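Local coordinates for myroilysin (Myroides profundi, PDB 5CZW), which is a zinc metallopeptidase of the astacin (M12A) family that probably cleaves peptide bonds and is activated by a cysteine-switch mechanism, at residues K160-A165 / S208-T213; A185-T190 / M203-S208. The protein carries 1 engineered substitution. All coordinates share one frame; numbering follows the deposited sequence.

Contact 1 of 2, residues K160-A165 / S208-T213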
ATOM      1  N   LYS A 160      17.328  -7.973  11.797  1.00 27.61           N
ATOM      2  CA  LYS A 160      17.771  -6.745  11.107  1.00 30.75           C
ATOM      3  C   LYS A 160      18.463  -7.053   9.750  1.00 29.69           C
ATOM      4  O   LYS A 160      18.208  -6.392   8.729  1.00 27.52           O
ATOM      5  CB  LYS A 160      18.628  -5.871  12.040  1.00 33.35           C
ATOM      6  CG  LYS A 160      17.928  -5.550  13.360  1.00 37.59           C
ATOM      7  CD  LYS A 160      18.557  -4.390  14.133  1.00 39.76           C
ATOM      8  CE  LYS A 160      17.850  -3.075  13.861  1.00 41.61           C
ATOM      9  NZ  LYS A 160      17.943  -2.129  15.014  1.00 42.88           N
ATOM     10  N   ASN A 161      19.284  -8.087   9.753  1.00 30.12           N
ATOM     11  CA  ASN A 161      19.876  -8.655   8.540  1.00 32.83           C
ATOM     12  C   ASN A 161      18.828  -8.852   7.443  1.00 31.33           C
ATOM     13  O   ASN A 161      19.053  -8.487   6.269  1.00 29.23           O
ATOM     14  CB  ASN A 161      20.553 -10.009   8.866  1.00 37.09           C
ATOM     15  CG  ASN A 161      20.798 -10.867   7.633  1.00 40.31           C
ATOM     16  OD1 ASN A 161      21.801 -10.696   6.943  1.00 46.69           O
ATOM     17  ND2 ASN A 161      19.890 -11.814   7.361  1.00 42.62           N
ATOM     18  N   LYS A 162      17.709  -9.455   7.805  1.00 29.72           N
ATOM     19  CA  LYS A 162      16.703  -9.707   6.808  1.00 28.46           C
ATOM     20  C   LYS A 162      16.026  -8.431   6.368  1.00 23.95           C
ATOM     21  O   LYS A 162      15.667  -8.290   5.248  1.00 21.48           O
ATOM     22  CB  LYS A 162      15.663 -10.712   7.256  1.00 32.37           C
ATOM     23  CG  LYS A 162      16.093 -12.156   7.216  1.00 36.68           C
ATOM     24  CD  LYS A 162      15.379 -13.024   6.164  1.00 41.82           C
ATOM     25  CE  LYS A 162      14.204 -13.793   6.741  1.00 43.23           C
ATOM     26  NZ  LYS A 162      13.122 -14.441   5.926  1.00 47.40           N
ATOM     27  N   VAL A 163      15.860  -7.520   7.292  1.00 20.39           N
ATOM     28  CA  VAL A 163      15.158  -6.303   6.976  1.00 18.72           C
ATOM     29  C   VAL A 163      16.041  -5.530   6.004  1.00 20.74           C
ATOM     30  O   VAL A 163      15.592  -5.013   4.964  1.00 17.95           O
ATOM     31  CB  VAL A 163      14.805  -5.519   8.242  1.00 19.50           C
ATOM     32  CG1 VAL A 163      14.350  -4.130   7.890  1.00 18.84           C
ATOM     33  CG2 VAL A 163      13.765  -6.295   9.051  1.00 19.91           C
ATOM     34  N   TYR A 164      17.342  -5.502   6.290  1.00 18.28           N
ATOM     35  CA  TYR A 164      18.220  -4.742   5.393  1.00 20.85           C
ATOM     36  C   TYR A 164      18.159  -5.251   3.970  1.00 17.08           C
ATOM     37  O   TYR A 164      18.115  -4.463   3.005  1.00 18.55           O
ATOM     38  CB  TYR A 164      19.641  -4.770   5.925  1.00 22.75           C
ATOM     39  CG  TYR A 164      19.827  -3.964   7.194  1.00 23.96           C
ATOM     40  CD1 TYR A 164      19.319  -2.680   7.303  1.00 22.56           C
ATOM     41  CD2 TYR A 164      20.557  -4.474   8.265  1.00 21.71           C
ATOM     42  CE1 TYR A 164      19.481  -1.937   8.454  1.00 23.83           C
ATOM     43  CE2 TYR A 164      20.703  -3.772   9.428  1.00 25.30           C
ATOM     44  CZ  TYR A 164      20.174  -2.497   9.538  1.00 24.02           C
ATOM     45  OH  TYR A 164      20.376  -1.741  10.692  1.00 25.55           O
ATOM     46  N   ALA A 165      18.123  -6.580   3.843  1.00 19.54           N
ATOM     47  CA  ALA A 165      18.124  -7.275   2.554  1.00 18.75           C
ATOM     48  C   ALA A 165      16.843  -7.032   1.740  1.00 20.09           C
ATOM     49  O   ALA A 165      16.874  -6.840   0.553  1.00 20.04           O
ATOM     50  CB  ALA A 165      18.252  -8.766   2.769  1.00 19.69           C
ATOM     51  N   SER A 208       5.575  -8.663   8.953  1.00 16.69           N
ATOM     52  CA  SER A 208       5.638 -10.002   8.394  1.00 16.61           C
ATOM     53  C   SER A 208       6.614 -10.830   9.189  1.00 16.63           C
ATOM     54  O   SER A 208       7.736 -10.374   9.502  1.00 15.51           O
ATOM     55  CB  SER A 208       6.115  -9.926   6.961  1.00 16.44           C
ATOM     56  OG  SER A 208       6.318 -11.205   6.473  1.00 17.90           O
ATOM     57  N   SER A 209       6.290 -12.101   9.405  1.00 20.85           N
ATOM     58  CA  SER A 209       7.156 -12.983  10.195  1.00 22.32           C
ATOM     59  C   SER A 209       8.412 -13.322   9.421  1.00 22.20           C
ATOM     60  O   SER A 209       9.389 -13.840   9.988  1.00 23.23           O
ATOM     61  CB  SER A 209       6.446 -14.297  10.583  1.00 22.81           C
ATOM     62  OG  SER A 209       5.992 -14.995   9.447  1.00 25.74           O
ATOM     63  N   ALA A 210       8.377 -13.029   8.130  1.00 20.72           N
ATOM     64  CA  ALA A 210       9.549 -13.125   7.274  1.00 19.59           C
ATOM     65  C   ALA A 210      10.628 -12.122   7.641  1.00 18.60           C
ATOM     66  O   ALA A 210      11.751 -12.264   7.123  1.00 21.98           O
ATOM     67  CB  ALA A 210       9.139 -12.959   5.823  1.00 20.64           C
ATOM     68  N   LEU A 211      10.291 -11.112   8.450  1.00 18.53           N
ATOM     69  CA  LEU A 211      11.238 -10.078   8.809  1.00 19.64           C
ATOM     70  C   LEU A 211      11.609  -9.991  10.285  1.00 18.09           C
ATOM     71  O   LEU A 211      12.220  -9.062  10.701  1.00 19.02           O
ATOM     72  CB  LEU A 211      10.710  -8.668   8.409  1.00 18.32           C
ATOM     73  CG  LEU A 211      10.386  -8.439   6.929  1.00 20.01           C
ATOM     74  CD1 LEU A 211       9.251  -9.312   6.519  1.00 25.66           C
ATOM     75  CD2 LEU A 211       9.931  -7.037   6.698  1.00 19.73           C
ATOM     76  N   THR A 212      11.139 -10.952  11.042  1.00 21.75           N
ATOM     77  CA  THR A 212      11.356 -10.974  12.451  1.00 24.30           C
ATOM     78  C   THR A 212      12.001 -12.289  12.847  1.00 27.28           C
ATOM     79  O   THR A 212      12.128 -13.156  12.036  1.00 26.78           O
ATOM     80  CB  THR A 212      10.031 -10.913  13.167  1.00 25.27           C
ATOM     81  OG1 THR A 212       9.285 -12.067  12.814  1.00 27.37           O
ATOM     82  CG2 THR A 212       9.271  -9.657  12.790  1.00 22.54           C
ATOM     83  N   THR A 213      12.365 -12.401  14.112  1.00 30.56           N
ATOM     84  CA  THR A 213      13.030 -13.570  14.626  1.00 34.59           C
ATOM     85  C   THR A 213      12.282 -14.542  15.438  1.00 39.71           C
ATOM     86  O   THR A 213      12.679 -15.663  15.496  1.00 42.29           O
ATOM     87  CB  THR A 213      14.165 -13.179  15.553  1.00 32.93           C
ATOM     88  OG1 THR A 213      13.621 -12.343  16.554  1.00 29.78           O
ATOM     89  CG2 THR A 213      15.151 -12.479  14.785  1.00 33.26           C
TER
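Val163 and Leu211 bring the two backbones closest together, with their CA atoms 5.7 Å apart, where the first turns of helix 160-167 lie against the irregular chain of 208-213. That chain is folded into a beta turn closed by Leu211 N on Ser208 O at 2.9 Å, and the side chain of Ser208 adds an ST turn, its OG accepting from Ala210 N at 3.2 Å. The tight bend turns the carbonyl of Ala210 toward the helix. Lys162 reaches it with its amine, NZ lying 2.8 Å from Ala210 O in a weak hydrogen bond; CE crowds the same oxygen, which makes the exact placement of the lysine end doubtful. As modelled, two kinks in the lysine chain (chi2 -112°, chi3 -96°) lay its end alongside the turn. In this M12A metzincin the contact ties the loop that follows the Met-turn to helix 160-167, next to the prosegment: Phe17 touches Lys162 and Val22 touches Ser208. The inner half is apolar. Val163 extends CG2 to Leu211 CB at 3.9 Å, the two side chains crossing at about a right angle, and the same methyl rests 3.6 Å from Leu211 O. Val163 also packs on Val179, Leu183 and Phe184 of helix 178-184. Backbone bonds between Leu211 and Asp159 and between Thr213 and Pro157 fasten the loop to the residues leading into the helix, while the carboxylate of Asp159 accepts from Lys162 N.

Contact 2 of 2, residues A185-T190 / M203-S208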
ATOM      1  N   ALA A 185      13.087   3.616  12.868  1.00 21.70           N
ATOM      2  CA  ALA A 185      12.781   4.850  13.607  1.00 23.54           C
ATOM      3  C   ALA A 185      11.275   5.093  13.562  1.00 21.85           C
ATOM      4  O   ALA A 185      10.634   5.287  14.603  1.00 23.10           O
ATOM      5  CB  ALA A 185      13.506   5.994  12.956  1.00 22.83           C
ATOM      6  N   THR A 186      10.719   5.138  12.331  1.00 20.30           N
ATOM      7  CA  THR A 186       9.286   5.370  12.159  1.00 20.12           C
ATOM      8  C   THR A 186       8.401   4.394  12.979  1.00 18.91           C
ATOM      9  O   THR A 186       7.438   4.814  13.662  1.00 18.44           O
ATOM     10  CB  THR A 186       8.946   5.213  10.655  1.00 22.11           C
ATOM     11  OG1 THR A 186       9.711   6.170   9.914  1.00 26.17           O
ATOM     12  CG2 THR A 186       7.463   5.349  10.403  1.00 20.55           C
ATOM     13  N   TYR A 187       8.745   3.105  12.915  1.00 17.87           N
ATOM     14  CA  TYR A 187       7.916   2.061  13.579  1.00 15.60           C
ATOM     15  C   TYR A 187       8.456   1.628  14.974  1.00 18.74           C
ATOM     16  O   TYR A 187       8.250   0.487  15.385  1.00 22.03           O
ATOM     17  CB  TYR A 187       7.692   0.879  12.658  1.00 16.11           C
ATOM     18  CG  TYR A 187       6.969   1.370  11.445  1.00 14.61           C
ATOM     19  CD1 TYR A 187       5.668   1.769  11.536  1.00 15.45           C
ATOM     20  CD2 TYR A 187       7.589   1.444  10.234  1.00 16.44           C
ATOM     21  CE1 TYR A 187       4.958   2.300  10.450  1.00 16.69           C
ATOM     22  CE2 TYR A 187       6.881   1.939   9.127  1.00 14.84           C
ATOM     23  CZ  TYR A 187       5.576   2.287   9.231  1.00 15.19           C
ATOM     24  OH  TYR A 187       4.943   2.893   8.134  1.00 16.74           O
ATOM     25  N   SER A 188       9.164   2.523  15.649  1.00 17.87           N
ATOM     26  CA  SER A 188       9.612   2.269  17.028  1.00 19.90           C
ATOM     27  C   SER A 188       8.666   2.912  18.025  1.00 17.57           C
ATOM     28  O   SER A 188       8.838   2.817  19.248  1.00 18.81           O
ATOM     29  CB  SER A 188      11.000   2.804  17.242  1.00 19.74           C
ATOM     30  OG  SER A 188      10.948   4.208  17.191  1.00 20.97           O
ATOM     31  N   THR A 189       7.639   3.593  17.520  1.00 18.72           N
ATOM     32  CA  THR A 189       6.656   4.252  18.359  1.00 19.19           C
ATOM     33  C   THR A 189       5.305   4.195  17.650  1.00 17.36           C
ATOM     34  O   THR A 189       5.209   3.947  16.451  1.00 14.84           O
ATOM     35  CB  THR A 189       7.102   5.714  18.652  1.00 22.45           C
ATOM     36  OG1 THR A 189       8.317   5.711  19.425  1.00 28.71           O
ATOM     37  CG2 THR A 189       6.061   6.499  19.397  1.00 25.95           C
ATOM     38  N   THR A 190       4.251   4.327  18.430  1.00 18.60           N
ATOM     39  CA  THR A 190       2.893   4.295  17.928  1.00 19.44           C
ATOM     40  C   THR A 190       2.674   5.422  16.899  1.00 21.05           C
ATOM     41  O   THR A 190       3.147   6.548  17.080  1.00 24.04           O
ATOM     42  CB  THR A 190       1.894   4.383  19.114  1.00 18.14           C
ATOM     43  OG1 THR A 190       1.883   3.126  19.802  1.00 19.21           O
ATOM     44  CG2 THR A 190       0.445   4.768  18.620  1.00 19.39           C
ATOM     45  N   MET A 203      -6.105   0.175   7.990  1.00 11.62           N
ATOM     46  CA  MET A 203      -4.807   0.835   7.839  1.00 10.63           C
ATOM     47  C   MET A 203      -3.695   0.316   8.760  1.00 11.73           C
ATOM     48  O   MET A 203      -2.572   0.811   8.728  1.00  8.95           O
ATOM     49  CB  MET A 203      -4.925   2.390   7.821  1.00 10.87           C
ATOM     50  CG  MET A 203      -5.738   2.987   6.661  1.00 11.20           C
ATOM     51  SD  MET A 203      -5.431   2.237   5.059  1.00 10.38           S
ATOM     52  CE  MET A 203      -3.730   2.736   4.743  1.00 11.42           C
ATOM     53  N   HIS A 204      -4.009  -0.670   9.587  1.00 12.22           N
ATOM     54  CA  HIS A 204      -2.981  -1.183  10.502  1.00 14.30           C
ATOM     55  C   HIS A 204      -1.830  -1.717   9.705  1.00 13.92           C
ATOM     56  O   HIS A 204      -2.021  -2.238   8.682  1.00 13.66           O
ATOM     57  CB  HIS A 204      -3.486  -2.162  11.602  1.00 17.72           C
ATOM     58  CG  HIS A 204      -3.841  -1.484  12.887  1.00 22.71           C
ATOM     59  ND1 HIS A 204      -2.901  -1.148  13.841  1.00 24.08           N
ATOM     60  CD2 HIS A 204      -5.020  -0.985  13.327  1.00 26.14           C
ATOM     61  CE1 HIS A 204      -3.496  -0.527  14.832  1.00 27.28           C
ATOM     62  NE2 HIS A 204      -4.776  -0.394  14.536  1.00 27.28           N
ATOM     63  N   TYR A 205      -0.642  -1.544  10.233  1.00 12.48           N
ATOM     64  CA  TYR A 205       0.624  -1.954   9.578  1.00 13.40           C
ATOM     65  C   TYR A 205       0.961  -3.377   9.936  1.00 14.37           C
ATOM     66  O   TYR A 205       1.104  -3.756  11.123  1.00 12.82           O
ATOM     67  CB  TYR A 205       1.731  -1.032  10.109  1.00 13.07           C
ATOM     68  CG  TYR A 205       3.053  -1.325   9.566  1.00 12.29           C
ATOM     69  CD1 TYR A 205       3.295  -1.165   8.258  1.00 13.13           C
ATOM     70  CD2 TYR A 205       4.102  -1.526  10.389  1.00 14.17           C
ATOM     71  CE1 TYR A 205       4.536  -1.388   7.718  1.00 13.54           C
ATOM     72  CE2 TYR A 205       5.329  -1.842   9.904  1.00 13.48           C
ATOM     73  CZ  TYR A 205       5.578  -1.711   8.552  1.00 13.13           C
ATOM     74  OH  TYR A 205       6.850  -1.926   8.026  1.00 16.62           O
ATOM     75  N   SER A 206       0.994  -4.215   8.930  1.00 15.69           N
ATOM     76  CA  SER A 206       1.338  -5.606   9.086  1.00 18.10           C
ATOM     77  C   SER A 206       2.836  -5.806   9.202  1.00 14.87           C
ATOM     78  O   SER A 206       3.543  -5.291   8.426  1.00 17.65           O
ATOM     79  CB  SER A 206       0.913  -6.318   7.810  1.00 20.18           C
ATOM     80  OG  SER A 206      -0.451  -6.219   7.680  1.00 21.61           O
ATOM     81  N   ILE A 207       3.264  -6.603  10.166  1.00 14.31           N
ATOM     82  CA  ILE A 207       4.647  -6.947  10.368  1.00 17.06           C
ATOM     83  C   ILE A 207       4.791  -8.419   9.993  1.00 16.25           C
ATOM     84  O   ILE A 207       4.214  -9.306  10.622  1.00 17.61           O
ATOM     85  CB  ILE A 207       5.164  -6.656  11.798  1.00 21.11           C
ATOM     86  CG1 ILE A 207       5.068  -5.129  12.029  1.00 23.50           C
ATOM     87  CG2 ILE A 207       6.616  -7.105  11.936  1.00 23.30           C
ATOM     88  CD1 ILE A 207       5.182  -4.642  13.449  1.00 23.68           C
ATOM     89  N   SER A 208       5.575  -8.663   8.953  1.00 16.69           N
ATOM     90  CA  SER A 208       5.638 -10.002   8.394  1.00 16.61           C
ATOM     91  C   SER A 208       6.614 -10.830   9.189  1.00 16.63           C
ATOM     92  O   SER A 208       7.736 -10.374   9.502  1.00 15.51           O
ATOM     93  CB  SER A 208       6.115  -9.926   6.961  1.00 16.44           C
ATOM     94  OG  SER A 208       6.318 -11.205   6.473  1.00 17.90           O
TER
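The phenol rings of Tyr187 and Tyr205 lie face to face, their centroids 4.1 Å apart and their planes only 8° from parallel. Overlap is deep: Tyr205 CE2 stands over the middle of the Tyr187 ring, 3.9 Å from Tyr187 CG, and Tyr205 OH lies just beyond the rim, 4.0 Å from Tyr187 CE2. The side chains cross at about a right angle and the hydroxyls point different ways, although the rings are nearly parallel. The CA atoms of Tyr187 and Tyr205 stay 9.2 Å apart and both rings reach into the space between; Tyr205 does so with CG anti to the backbone N (chi1 179°). Tyr187 is held between the Tyr205 ring and the Thr186 CG2 methyl, which backs its other face. Its OH is hydrogen-bonded both to Asp25, in the prosegment, and to ND1 of the zinc ligand His147, consistent with a second-shell role in orienting that imidazole. A leucine in place of Tyr187 would probably leave His147 ND1 and Asp25 without this shared partner and the Tyr205 ring without its flat support. Tyr205 follows Met203 of the Met-turn, and its side chain lies about 5 Å from the zinc ion; it probably corresponds to the switch tyrosine of astacin, although here Cys23 binds the metal. The outer side is much looser. Ala185, Ser188 and Thr189 are exposed, and Ser188 OG merely folds back onto Ala185 O at 2.8 Å. Both segments are loops between helices 178-184 and 231-235; Thr186 OG1 bonds to Asn182 O at the end of the former, while Met203 and Ser206 pack against zinc-binding helix 128-143.

Contact 2 is the buried one, set beside the zinc site, whereas contact 1 lies farther out, its centre about 19 Å from the centre of the chain, with half of its touching residues partly exposed. Their chemistry follows: a weak lysine-to-carbonyl bond and one aliphatic touch in contact 1, a purely aromatic stack in contact 2. They share Ser208, where the chain leaving the Met-turn passes from one to the other, and Thr212 CG2 meets Ile207 CG2 at 3.8 Å. Helix 178-184 and the prosegment border both contacts.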